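Local coordinates for protein staphylococcus aureus CymR (Staphylococcus aureus, PDB 3T8R) that probably binds DNA as a dimeric Rrf2-type transcriptional regulator, sensing oxidation through a thiol and controlling stress resistance and the oxidative response, at residues T15-I18 with S19-K22; Q47-G50 with P51-A55; R71-A74 with E75-S78; D81-R84 with L85-P89. One frame throughout, in Å; residues are numbered along the deposited sequence.

Interaction 1: T15-I18 with S19-K22; sequences TLMI and SLAK
L16 and L20 lie side by side in the C-terminal part of helix 8-21, pointing the same way. The methyl L16 CD2 rests 3.7 Å from L20 CD1; with CG of L16 anti to its backbone N (chi1 -166°), the branch swings along the helix toward its neighbour one turn on. M17 SD makes a looser apolar contact with L20 CD1, at 4.5 Å. I18 and K22 also lie side by side, pointing the same way, in van der Waals contact: I18 CG2 is 3.8 Å from K22 CE. The lysine chain then bends at its last torsion, and NZ bonds to the carbonyl of A127.

Four backbone hydrogen bonds of the alpha-helical pattern join the segments. S19 N reaches T15 O at 3.1 Å and L20 N reaches L16 O at 3.0 Å, while K22 N to I18 O is more bent (142° at the hydrogen).

One water donates to T15 O and also bonds to S19 OG. T15 OG1 hydrogen-bonds to R11 O and to Q103 OE1 of the second subunit. The chemistry is therefore divided: L16, M17 and L20 give an apolar side against helix 42-54 and strand 67-70, while T15 and I18 pack on the second subunit.

Interaction 2: Q47-G50 with P51-A55; sequences QLVG and PLRNA
V49 and R53 meet across one helical turn, their side chains set obliquely, with V49 CG1 3.4 Å from NH1 of the arginine. V49 CG1 and R53 CG are both anti to their backbone N (chi1 162° and -164°), which sets this valine methyl beside the arginine side chain. The arginine then runs extended as far as CD and bends at chi3 (60°), which folds the guanidinium back along the helix. One of its faces lies over G50 CA, which sits 4.0 Å above the plane and toward the rim of the group. NH1 has a weak hydrogen bond to Y68 OH.

P51 interrupts the bonding of helix 42-54, the helix that follows 31-37 in the helix-turn-helix region of this Rrf2-type protein. Lacking an N-H, the proline instead brings its ring to the preceding turn, with CD 3.0 Å from Q47 O, and the helix is kinked here. The next bond, L52 N to L48 O, is stretched to 3.5 Å and weak. Regular geometry resumes with R53 N to V49 O at 2.8 Å.

L52 brings CG and CD1 close to L48 O, CG at 3.4 Å, and packs with V49 against L16 of helix 8-21. N54 holds its amide carbon CG 3.3 Å from G50 O, the same oxygen that accepts N54 N.

Interaction 3: R71-A74 with E75-S78; sequences RVPA and EEIS
V72, P73 and E76 come together where the chain turns between strand 67-70 and helix 79-87. The glutamate chain, extended beyond CG, reaches back across the proline ring: P73 CG lies 3.7 Å from the carboxylate carbon E76 CD, the two side chains running obliquely to one another. V72 meets the same glutamate at about a right angle, its CG1 3.5 Å from E76 OE1. These are van der Waals contacts of aliphatic carbon with the carboxylate.

The apolar contact is that of V72 with I77, which is buried. V72 CG1 touches I77 CG1 at 3.8 Å, placing this one methyl between the glutamate and the isoleucine. For I77, CG1 stands anti to the carbonyl carbon (chi1 -55°), which directs that branch back to V72 and the P73 carbonyl. Beyond the turn I77 packs on M17 and I82, and A74 on A21 and L123.

Two backbone hydrogen bonds, each spanning three residues, hold the turn in its short 3-10 form. E76 N bonds to P73 O at 3.0 Å, and I77 N to A74 O at 3.2 Å. Both amides approach from above the carbonyl plane, by 48° and 62° respectively, although the bonds are nearly straight at the hydrogen. At the start of the turn A74 N is held by E24 OE2; at its far end S78 occupies the N-cap position of the next helix.

The chemistry implies a two-sided turn: the acidic side chains of E75 and E76 stay at the surface, while A74 and I77 are buried, A74 against helices 8-21 and 123-127, I77 against 8-21 and 79-87.

Interaction 4: D81-R84 with L85-P89; sequences DIIR and LLEGP
I83 and E87 cross at a slant across one turn of helix 79-87. The methyl I83 CG2 lies 3.5 Å from E87 CG and 3.6 Å from its CD, so the aliphatic part of the glutamate and the carbon of its carboxylate rest on the isoleucine branch. An unusual first torsion of E87 (chi1 91°) brings CG to within 3.2 Å of I83 O as well.

On another flank I82 and L86 run side by side in the same direction, with I82 CG2 4.0 Å from L86 CD1. I82 continues inward to L14 and M17 of helix 8-21. L85 lays its CG beside the D81 carbonyl, 3.5 Å from D81 O, and extends toward A55 and L57.

The R84 chain bends at chi3 (-80°), returning NH2 to D81 OD1 in a 3.1 Å salt bridge that meets the carboxylate from above its plane; NH1 forms a second salt bridge to D119.

Along the backbone E87 N bonds to I83 O, and G88 N, of a glycine with positive phi that follows the helix, makes a weak bond to R84 O. R84 CA adds a CH...O contact with G88 O. At the N-terminal end of helix 79-87, the hydroxyl S78 OG caps the backbone N of D81 while D81 OD2 accepts the backbone N of S78, the reciprocal pattern of a capping box.

From the N terminus, all four contacts are local and follow in series, none nested or crossing: interaction 1 lies in the C-terminal part of helix 8-21, interaction 2 in that of helix 42-54, interaction 3 turns the chain after strand 67-70, and interaction 4 lies in the C-terminal part of helix 79-87. None closes a long loop; packing between them ties the helices and the turn together. Helix 8-21 is central, since M17 touches L52 of interaction 2, I77 of interaction 3 and I82 of interaction 4. L16 adds V49, and A21 meets A74. Interactions 2 and 4 meet through A55 with L85 and P51 with L86, whereas 2 and 3 do not touch. I77 against I82 joins turn 71-78 to helix 79-87.

Interaction 1: T15-I18 with S19-K22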
ATOM      1  N   THR A  15       2.570 -10.202  14.297  1.00 21.62           N
ATOM      2  CA  THR A  15       1.972 -10.314  15.629  1.00 21.12           C
ATOM      3  C   THR A  15       2.626 -11.398  16.485  1.00 23.24           C
ATOM      4  O   THR A  15       2.904 -11.179  17.661  1.00 25.67           O
ATOM      5  CB  THR A  15       0.438 -10.533  15.561  1.00 23.76           C
ATOM      6  OG1 THR A  15      -0.169  -9.441  14.854  1.00 26.04           O
ATOM      7  CG2 THR A  15      -0.141 -10.585  16.976  1.00 24.00           C
ATOM      8  N   LEU A  16       2.865 -12.566  15.896  1.00 20.88           N
ATOM      9  CA  LEU A  16       3.588 -13.654  16.554  1.00 23.10           C
ATOM     10  C   LEU A  16       4.941 -13.147  17.071  1.00 21.28           C
ATOM     11  O   LEU A  16       5.303 -13.332  18.237  1.00 21.21           O
ATOM     12  CB  LEU A  16       3.787 -14.810  15.552  1.00 22.81           C
ATOM     13  CG  LEU A  16       4.224 -16.217  15.969  1.00 37.77           C
ATOM     14  CD1 LEU A  16       5.218 -16.791  14.961  1.00 29.62           C
ATOM     15  CD2 LEU A  16       4.791 -16.278  17.367  1.00 31.73           C
ATOM     16  N   MET A  17       5.678 -12.480  16.197  1.00 19.29           N
ATOM     17  CA  MET A  17       7.025 -12.038  16.522  1.00 18.38           C
ATOM     18  C   MET A  17       7.047 -10.966  17.618  1.00 18.67           C
ATOM     19  O   MET A  17       7.940 -10.953  18.461  1.00 22.13           O
ATOM     20  CB  MET A  17       7.742 -11.574  15.254  1.00 19.83           C
ATOM     21  CG  MET A  17       7.954 -12.698  14.251  1.00 18.12           C
ATOM     22  SD  MET A  17       9.121 -13.926  14.870  1.00 20.24           S
ATOM     23  CE  MET A  17      10.634 -12.974  14.866  1.00 22.90           C
ATOM     24  N   ILE A  18       6.061 -10.079  17.616  1.00 20.38           N
ATOM     25  CA  ILE A  18       5.974  -9.059  18.654  1.00 21.12           C
ATOM     26  C   ILE A  18       5.734  -9.718  20.008  1.00 23.33           C
ATOM     27  O   ILE A  18       6.346  -9.344  21.007  1.00 26.77           O
ATOM     28  CB  ILE A  18       4.876  -8.016  18.331  1.00 22.66           C
ATOM     29  CG1 ILE A  18       5.271  -7.213  17.091  1.00 21.19           C
ATOM     30  CG2 ILE A  18       4.667  -7.089  19.504  1.00 26.62           C
ATOM     31  CD1 ILE A  18       4.121  -6.433  16.459  1.00 23.22           C
ATOM     32  N   SER A  19       4.861 -10.717  20.029  1.00 23.39           N
ATOM     33  CA  SER A  19       4.597 -11.491  21.242  1.00 27.46           C
ATOM     34  C   SER A  19       5.877 -12.120  21.781  1.00 26.50           C
ATOM     35  O   SER A  19       6.188 -12.034  22.970  1.00 26.37           O
ATOM     36  CB  SER A  19       3.573 -12.590  20.962  1.00 27.06           C
ATOM     37  OG  SER A  19       2.261 -12.078  21.085  1.00 36.07           O
ATOM     38  N   LEU A  20       6.627 -12.757  20.896  1.00 24.62           N
ATOM     39  CA  LEU A  20       7.863 -13.394  21.311  1.00 22.71           C
ATOM     40  C   LEU A  20       8.898 -12.359  21.747  1.00 26.28           C
ATOM     41  O   LEU A  20       9.674 -12.598  22.678  1.00 26.95           O
ATOM     42  CB  LEU A  20       8.426 -14.281  20.192  1.00 22.39           C
ATOM     43  CG  LEU A  20       7.630 -15.529  19.808  1.00 20.43           C
ATOM     44  CD1 LEU A  20       8.311 -16.206  18.628  1.00 24.81           C
ATOM     45  CD2 LEU A  20       7.571 -16.505  20.983  1.00 25.10           C
ATOM     46  N   ALA A  21       8.907 -11.211  21.079  1.00 22.78           N
ATOM     47  CA  ALA A  21       9.854 -10.154  21.397  1.00 23.22           C
ATOM     48  C   ALA A  21       9.562  -9.605  22.785  1.00 29.85           C
ATOM     49  O   ALA A  21      10.471  -9.237  23.529  1.00 32.94           O
ATOM     50  CB  ALA A  21       9.815  -9.041  20.341  1.00 23.06           C
ATOM     51  N   LYS A  22       8.289  -9.579  23.147  1.00 30.36           N
ATOM     52  CA  LYS A  22       7.899  -9.056  24.451  1.00 32.45           C
ATOM     53  C   LYS A  22       8.315  -9.988  25.576  1.00 39.62           C
ATOM     54  O   LYS A  22       8.177  -9.658  26.752  1.00 43.34           O
ATOM     55  CB  LYS A  22       6.397  -8.787  24.489  1.00 36.34           C
ATOM     56  CG  LYS A  22       6.025  -7.499  23.817  1.00 35.06           C
ATOM     57  CD  LYS A  22       4.529  -7.288  23.849  1.00 37.50           C
ATOM     58  CE  LYS A  22       4.149  -6.013  23.133  1.00 37.55           C
ATOM     59  NZ  LYS A  22       4.477  -4.795  23.931  1.00 42.89           N
TER
HETATM   60  O   HOH W   1       1.316  -9.395  19.818  1.00 34.49           O

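Interaction 2: Q47-G50 with P51-A55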
ATOM      1  N   GLN A  47       1.887 -22.676   9.850  1.00 27.97           N
ATOM      2  CA  GLN A  47       2.357 -22.250   8.534  1.00 29.57           C
ATOM      3  C   GLN A  47       3.183 -20.972   8.587  1.00 31.69           C
ATOM      4  O   GLN A  47       3.954 -20.685   7.673  1.00 34.79           O
ATOM      5  CB  GLN A  47       1.186 -22.078   7.576  1.00 32.16           C
ATOM      6  CG  GLN A  47       0.500 -23.387   7.231  1.00 32.39           C
ATOM      7  CD  GLN A  47      -0.678 -23.189   6.300  1.00 41.18           C
ATOM      8  OE1 GLN A  47      -1.195 -22.077   6.159  1.00 40.65           O
ATOM      9  NE2 GLN A  47      -1.114 -24.269   5.660  1.00 43.41           N
ATOM     10  N   LEU A  48       3.018 -20.206   9.658  1.00 25.52           N
ATOM     11  CA  LEU A  48       3.792 -18.987   9.834  1.00 27.34           C
ATOM     12  C   LEU A  48       5.092 -19.338  10.524  1.00 26.37           C
ATOM     13  O   LEU A  48       6.151 -18.813  10.194  1.00 26.52           O
ATOM     14  CB  LEU A  48       3.019 -17.984  10.688  1.00 27.65           C
ATOM     15  CG  LEU A  48       1.601 -17.678  10.221  1.00 26.15           C
ATOM     16  CD1 LEU A  48       0.954 -16.723  11.202  1.00 27.62           C
ATOM     17  CD2 LEU A  48       1.636 -17.065   8.841  1.00 28.11           C
ATOM     18  N   VAL A  49       4.998 -20.232  11.497  1.00 25.53           N
ATOM     19  CA  VAL A  49       6.159 -20.624  12.278  1.00 24.30           C
ATOM     20  C   VAL A  49       7.209 -21.297  11.404  1.00 30.55           C
ATOM     21  O   VAL A  49       8.401 -21.032  11.540  1.00 32.00           O
ATOM     22  CB  VAL A  49       5.759 -21.570  13.398  1.00 28.70           C
ATOM     23  CG1 VAL A  49       6.974 -22.306  13.918  1.00 33.81           C
ATOM     24  CG2 VAL A  49       5.061 -20.795  14.505  1.00 28.57           C
ATOM     25  N   GLY A  50       6.762 -22.161  10.503  1.00 31.64           N
ATOM     26  CA  GLY A  50       7.671 -22.881   9.626  1.00 31.21           C
ATOM     27  C   GLY A  50       8.760 -22.010   9.020  1.00 30.82           C
ATOM     28  O   GLY A  50       9.948 -22.244   9.263  1.00 30.50           O
ATOM     29  N   PRO A  51       8.363 -20.999   8.231  1.00 28.72           N
ATOM     30  CA  PRO A  51       9.300 -20.093   7.559  1.00 28.95           C
ATOM     31  C   PRO A  51      10.155 -19.260   8.518  1.00 28.51           C
ATOM     32  O   PRO A  51      11.333 -19.050   8.245  1.00 28.12           O
ATOM     33  CB  PRO A  51       8.383 -19.187   6.737  1.00 33.88           C
ATOM     34  CG  PRO A  51       7.163 -20.012   6.496  1.00 30.97           C
ATOM     35  CD  PRO A  51       6.983 -20.831   7.736  1.00 30.66           C
ATOM     36  N   LEU A  52       9.576 -18.803   9.623  1.00 26.59           N
ATOM     37  CA  LEU A  52      10.332 -18.057  10.632  1.00 24.90           C
ATOM     38  C   LEU A  52      11.427 -18.909  11.282  1.00 26.41           C
ATOM     39  O   LEU A  52      12.539 -18.436  11.567  1.00 25.54           O
ATOM     40  CB  LEU A  52       9.376 -17.519  11.700  1.00 23.76           C
ATOM     41  CG  LEU A  52       8.421 -16.444  11.185  1.00 24.67           C
ATOM     42  CD1 LEU A  52       7.303 -16.189  12.179  1.00 26.20           C
ATOM     43  CD2 LEU A  52       9.180 -15.157  10.891  1.00 27.51           C
ATOM     44  N   ARG A  53      11.103 -20.174  11.509  1.00 25.28           N
ATOM     45  CA  ARG A  53      12.042 -21.118  12.086  1.00 28.75           C
ATOM     46  C   ARG A  53      13.157 -21.397  11.077  1.00 27.42           C
ATOM     47  O   ARG A  53      14.343 -21.407  11.417  1.00 26.93           O
ATOM     48  CB  ARG A  53      11.292 -22.405  12.432  1.00 32.27           C
ATOM     49  CG  ARG A  53      12.001 -23.349  13.367  1.00 34.03           C
ATOM     50  CD  ARG A  53      11.039 -24.461  13.768  1.00 40.65           C
ATOM     51  NE  ARG A  53      10.578 -25.206  12.598  1.00 46.93           N
ATOM     52  CZ  ARG A  53       9.328 -25.615  12.401  1.00 45.36           C
ATOM     53  NH1 ARG A  53       8.383 -25.359  13.300  1.00 45.76           N
ATOM     54  NH2 ARG A  53       9.023 -26.290  11.300  1.00 47.81           N
ATOM     55  N   ASN A  54      12.774 -21.601   9.826  1.00 29.25           N
ATOM     56  CA  ASN A  54      13.741 -21.902   8.775  1.00 31.51           C
ATOM     57  C   ASN A  54      14.720 -20.770   8.516  1.00 32.69           C
ATOM     58  O   ASN A  54      15.869 -21.002   8.146  1.00 33.51           O
ATOM     59  CB  ASN A  54      13.016 -22.296   7.492  1.00 33.37           C
ATOM     60  CG  ASN A  54      12.388 -23.662   7.595  1.00 37.31           C
ATOM     61  OD1 ASN A  54      12.726 -24.433   8.493  1.00 40.63           O
ATOM     62  ND2 ASN A  54      11.469 -23.972   6.684  1.00 44.05           N
ATOM     63  N   ALA A  55      14.263 -19.539   8.727  1.00 29.73           N
ATOM     64  CA  ALA A  55      15.114 -18.369   8.552  1.00 31.28           C
ATOM     65  C   ALA A  55      15.986 -18.128   9.776  1.00 30.39           C
ATOM     66  O   ALA A  55      16.830 -17.240   9.767  1.00 31.79           O
ATOM     67  CB  ALA A  55      14.268 -17.132   8.255  1.00 30.78           C
TER

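Interaction 3: R71-A74 with E75-S78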
ATOM      1  N   ARG A  71      15.105 -16.548  18.486  1.00 22.47           N
ATOM      2  CA  ARG A  71      16.441 -17.098  18.425  1.00 22.03           C
ATOM      3  C   ARG A  71      17.462 -15.992  18.169  1.00 24.69           C
ATOM      4  O   ARG A  71      18.643 -16.119  18.518  1.00 25.96           O
ATOM      5  CB  ARG A  71      16.515 -18.149  17.322  1.00 28.21           C
ATOM      6  CG  ARG A  71      17.916 -18.605  17.068  1.00 27.70           C
ATOM      7  CD  ARG A  71      18.019 -19.626  15.962  1.00 27.85           C
ATOM      8  NE  ARG A  71      19.433 -19.874  15.727  1.00 32.23           N
ATOM      9  CZ  ARG A  71      20.186 -19.127  14.927  1.00 31.51           C
ATOM     10  NH1 ARG A  71      19.643 -18.111  14.270  1.00 27.08           N
ATOM     11  NH2 ARG A  71      21.480 -19.397  14.778  1.00 26.55           N
ATOM     12  N   VAL A  72      16.988 -14.914  17.550  1.00 23.44           N
ATOM     13  CA  VAL A  72      17.780 -13.742  17.251  1.00 26.13           C
ATOM     14  C   VAL A  72      17.157 -12.576  18.006  1.00 25.07           C
ATOM     15  O   VAL A  72      15.928 -12.479  18.089  1.00 27.61           O
ATOM     16  CB  VAL A  72      17.763 -13.483  15.729  1.00 29.29           C
ATOM     17  CG1 VAL A  72      18.064 -12.030  15.402  1.00 29.71           C
ATOM     18  CG2 VAL A  72      18.750 -14.443  15.038  1.00 27.45           C
ATOM     19  N   PRO A  73      17.992 -11.693  18.572  1.00 24.12           N
ATOM     20  CA  PRO A  73      17.461 -10.566  19.353  1.00 25.27           C
ATOM     21  C   PRO A  73      16.567  -9.640  18.541  1.00 22.92           C
ATOM     22  O   PRO A  73      16.794  -9.431  17.348  1.00 21.83           O
ATOM     23  CB  PRO A  73      18.718  -9.828  19.842  1.00 30.01           C
ATOM     24  CG  PRO A  73      19.866 -10.419  19.088  1.00 31.12           C
ATOM     25  CD  PRO A  73      19.464 -11.762  18.605  1.00 25.93           C
ATOM     26  N   ALA A  74      15.550  -9.095  19.200  1.00 21.06           N
ATOM     27  CA  ALA A  74      14.552  -8.280  18.517  1.00 22.02           C
ATOM     28  C   ALA A  74      15.153  -7.076  17.800  1.00 23.63           C
ATOM     29  O   ALA A  74      14.637  -6.642  16.758  1.00 21.59           O
ATOM     30  CB  ALA A  74      13.471  -7.827  19.495  1.00 22.66           C
ATOM     31  N   GLU A  75      16.224  -6.528  18.360  1.00 22.23           N
ATOM     32  CA  GLU A  75      16.838  -5.332  17.807  1.00 22.98           C
ATOM     33  C   GLU A  75      17.520  -5.594  16.467  1.00 25.97           C
ATOM     34  O   GLU A  75      17.853  -4.657  15.738  1.00 29.07           O
ATOM     35  CB  GLU A  75      17.812  -4.688  18.805  1.00 28.46           C
ATOM     36  CG  GLU A  75      19.120  -5.433  19.021  1.00 31.50           C
ATOM     37  CD  GLU A  75      20.060  -4.687  19.964  1.00 36.78           C
ATOM     38  OE1 GLU A  75      20.059  -3.441  19.932  1.00 38.76           O
ATOM     39  OE2 GLU A  75      20.796  -5.337  20.737  1.00 40.45           O
ATOM     40  N   GLU A  76      17.688  -6.866  16.124  1.00 24.36           N
ATOM     41  CA  GLU A  76      18.326  -7.255  14.868  1.00 23.50           C
ATOM     42  C   GLU A  76      17.327  -7.588  13.766  1.00 28.63           C
ATOM     43  O   GLU A  76      17.726  -7.933  12.653  1.00 27.51           O
ATOM     44  CB  GLU A  76      19.248  -8.465  15.091  1.00 28.50           C
ATOM     45  CG  GLU A  76      20.486  -8.166  15.926  1.00 29.05           C
ATOM     46  CD  GLU A  76      21.503  -9.303  15.923  1.00 34.75           C
ATOM     47  OE1 GLU A  76      21.161 -10.414  15.483  1.00 31.30           O
ATOM     48  OE2 GLU A  76      22.648  -9.083  16.362  1.00 41.26           O
ATOM     49  N   ILE A  77      16.031  -7.499  14.066  1.00 24.12           N
ATOM     50  CA  ILE A  77      15.009  -7.943  13.126  1.00 19.61           C
ATOM     51  C   ILE A  77      14.095  -6.781  12.780  1.00 23.16           C
ATOM     52  O   ILE A  77      13.623  -6.092  13.678  1.00 21.59           O
ATOM     53  CB  ILE A  77      14.105  -9.035  13.727  1.00 20.74           C
ATOM     54  CG1 ILE A  77      14.940 -10.212  14.241  1.00 22.52           C
ATOM     55  CG2 ILE A  77      13.066  -9.507  12.700  1.00 23.10           C
ATOM     56  CD1 ILE A  77      14.121 -11.276  14.933  1.00 22.50           C
ATOM     57  N   SER A  78      13.854  -6.565  11.490  1.00 21.88           N
ATOM     58  CA  SER A  78      12.934  -5.505  11.067  1.00 25.15           C
ATOM     59  C   SER A  78      11.568  -6.062  10.674  1.00 23.67           C
ATOM     60  O   SER A  78      11.423  -7.239  10.336  1.00 22.14           O
ATOM     61  CB  SER A  78      13.510  -4.692   9.899  1.00 25.55           C
ATOM     62  OG  SER A  78      13.427  -5.427   8.690  1.00 24.95           O
TER

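Interaction 4: D81-R84 with L85-P89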
ATOM      1  N   ASP A  81      11.790  -7.454   7.313  1.00 24.54           N
ATOM      2  CA  ASP A  81      12.380  -8.791   7.277  1.00 23.71           C
ATOM      3  C   ASP A  81      11.267  -9.826   7.436  1.00 26.44           C
ATOM      4  O   ASP A  81      11.188 -10.812   6.700  1.00 25.55           O
ATOM      5  CB  ASP A  81      13.408  -8.959   8.408  1.00 26.02           C
ATOM      6  CG  ASP A  81      14.670  -8.121   8.210  1.00 31.30           C
ATOM      7  OD1 ASP A  81      15.032  -7.844   7.043  1.00 31.96           O
ATOM      8  OD2 ASP A  81      15.304  -7.755   9.233  1.00 30.96           O
ATOM      9  N   ILE A  82      10.394  -9.587   8.409  1.00 21.95           N
ATOM     10  CA  ILE A  82       9.349 -10.539   8.726  1.00 22.63           C
ATOM     11  C   ILE A  82       8.331 -10.644   7.603  1.00 24.27           C
ATOM     12  O   ILE A  82       7.946 -11.733   7.183  1.00 23.97           O
ATOM     13  CB  ILE A  82       8.667 -10.172  10.059  1.00 20.20           C
ATOM     14  CG1 ILE A  82       9.666 -10.374  11.202  1.00 23.43           C
ATOM     15  CG2 ILE A  82       7.445 -11.041  10.266  1.00 21.46           C
ATOM     16  CD1 ILE A  82       9.330  -9.659  12.509  1.00 24.62           C
ATOM     17  N   ILE A  83       7.884  -9.502   7.107  1.00 25.05           N
ATOM     18  CA  ILE A  83       6.923  -9.511   6.025  1.00 24.76           C
ATOM     19  C   ILE A  83       7.491 -10.229   4.804  1.00 26.93           C
ATOM     20  O   ILE A  83       6.821 -11.059   4.193  1.00 28.98           O
ATOM     21  CB  ILE A  83       6.526  -8.095   5.636  1.00 28.99           C
ATOM     22  CG1 ILE A  83       5.858  -7.395   6.821  1.00 31.08           C
ATOM     23  CG2 ILE A  83       5.594  -8.136   4.447  1.00 31.89           C
ATOM     24  CD1 ILE A  83       4.650  -8.109   7.307  1.00 31.66           C
ATOM     25  N   ARG A  84       8.736  -9.915   4.468  1.00 29.22           N
ATOM     26  CA  ARG A  84       9.392 -10.530   3.319  1.00 31.93           C
ATOM     27  C   ARG A  84       9.397 -12.053   3.395  1.00 32.19           C
ATOM     28  O   ARG A  84       9.090 -12.730   2.420  1.00 35.67           O
ATOM     29  CB  ARG A  84      10.811  -9.980   3.150  1.00 34.73           C
ATOM     30  CG  ARG A  84      10.841  -8.554   2.581  1.00 37.65           C
ATOM     31  CD  ARG A  84      12.252  -8.090   2.209  1.00 41.99           C
ATOM     32  NE  ARG A  84      13.032  -7.631   3.359  1.00 39.78           N
ATOM     33  CZ  ARG A  84      12.962  -6.403   3.864  1.00 37.56           C
ATOM     34  NH1 ARG A  84      12.141  -5.510   3.329  1.00 40.07           N
ATOM     35  NH2 ARG A  84      13.705  -6.067   4.907  1.00 38.58           N
ATOM     36  N   LEU A  85       9.721 -12.591   4.564  1.00 29.61           N
ATOM     37  CA  LEU A  85       9.805 -14.034   4.732  1.00 23.70           C
ATOM     38  C   LEU A  85       8.463 -14.719   4.510  1.00 32.96           C
ATOM     39  O   LEU A  85       8.393 -15.809   3.946  1.00 33.60           O
ATOM     40  CB  LEU A  85      10.307 -14.359   6.130  1.00 26.87           C
ATOM     41  CG  LEU A  85      11.809 -14.249   6.325  1.00 32.35           C
ATOM     42  CD1 LEU A  85      12.140 -14.229   7.804  1.00 31.64           C
ATOM     43  CD2 LEU A  85      12.501 -15.415   5.621  1.00 34.49           C
ATOM     44  N   LEU A  86       7.393 -14.078   4.954  1.00 27.70           N
ATOM     45  CA  LEU A  86       6.086 -14.707   4.902  1.00 27.89           C
ATOM     46  C   LEU A  86       5.304 -14.419   3.623  1.00 33.87           C
ATOM     47  O   LEU A  86       4.548 -15.270   3.159  1.00 38.63           O
ATOM     48  CB  LEU A  86       5.270 -14.314   6.128  1.00 28.71           C
ATOM     49  CG  LEU A  86       5.895 -14.869   7.411  1.00 24.91           C
ATOM     50  CD1 LEU A  86       5.414 -14.128   8.637  1.00 25.64           C
ATOM     51  CD2 LEU A  86       5.631 -16.375   7.531  1.00 28.70           C
ATOM     52  N   GLU A  87       5.492 -13.236   3.051  1.00 34.81           N
ATOM     53  CA  GLU A  87       4.652 -12.808   1.929  1.00 41.61           C
ATOM     54  C   GLU A  87       5.398 -12.757   0.604  1.00 47.99           C
ATOM     55  O   GLU A  87       4.846 -13.114  -0.439  1.00 51.00           O
ATOM     56  CB  GLU A  87       4.032 -11.439   2.207  1.00 37.94           C
ATOM     57  CG  GLU A  87       4.875 -10.277   1.716  1.00 44.53           C
ATOM     58  CD  GLU A  87       4.047  -9.065   1.340  1.00 49.80           C
ATOM     59  OE1 GLU A  87       2.898  -8.961   1.818  1.00 52.53           O
ATOM     60  OE2 GLU A  87       4.541  -8.219   0.561  1.00 56.39           O
ATOM     61  N   GLY A  88       6.650 -12.308   0.644  1.00 45.65           N
ATOM     62  CA  GLY A  88       7.417 -12.107  -0.573  1.00 47.89           C
ATOM     63  C   GLY A  88       8.297 -10.871  -0.510  1.00 44.76           C
ATOM     64  O   GLY A  88       8.009  -9.933   0.230  1.00 43.64           O
ATOM     65  N   PRO A  89       9.377 -10.861  -1.303  1.00 49.52           N
ATOM     66  CA  PRO A  89      10.431  -9.842  -1.229  1.00 44.24           C
ATOM     67  C   PRO A  89       9.988  -8.463  -1.711  1.00 47.70           C
ATOM     68  O   PRO A  89      10.744  -7.518  -1.473  1.00 50.21           O
ATOM     69  CB  PRO A  89      11.513 -10.399  -2.159  1.00 49.73           C
ATOM     70  CG  PRO A  89      10.760 -11.223  -3.143  1.00 44.52           C
ATOM     71  CD  PRO A  89       9.653 -11.861  -2.352  1.00 50.01           C
TER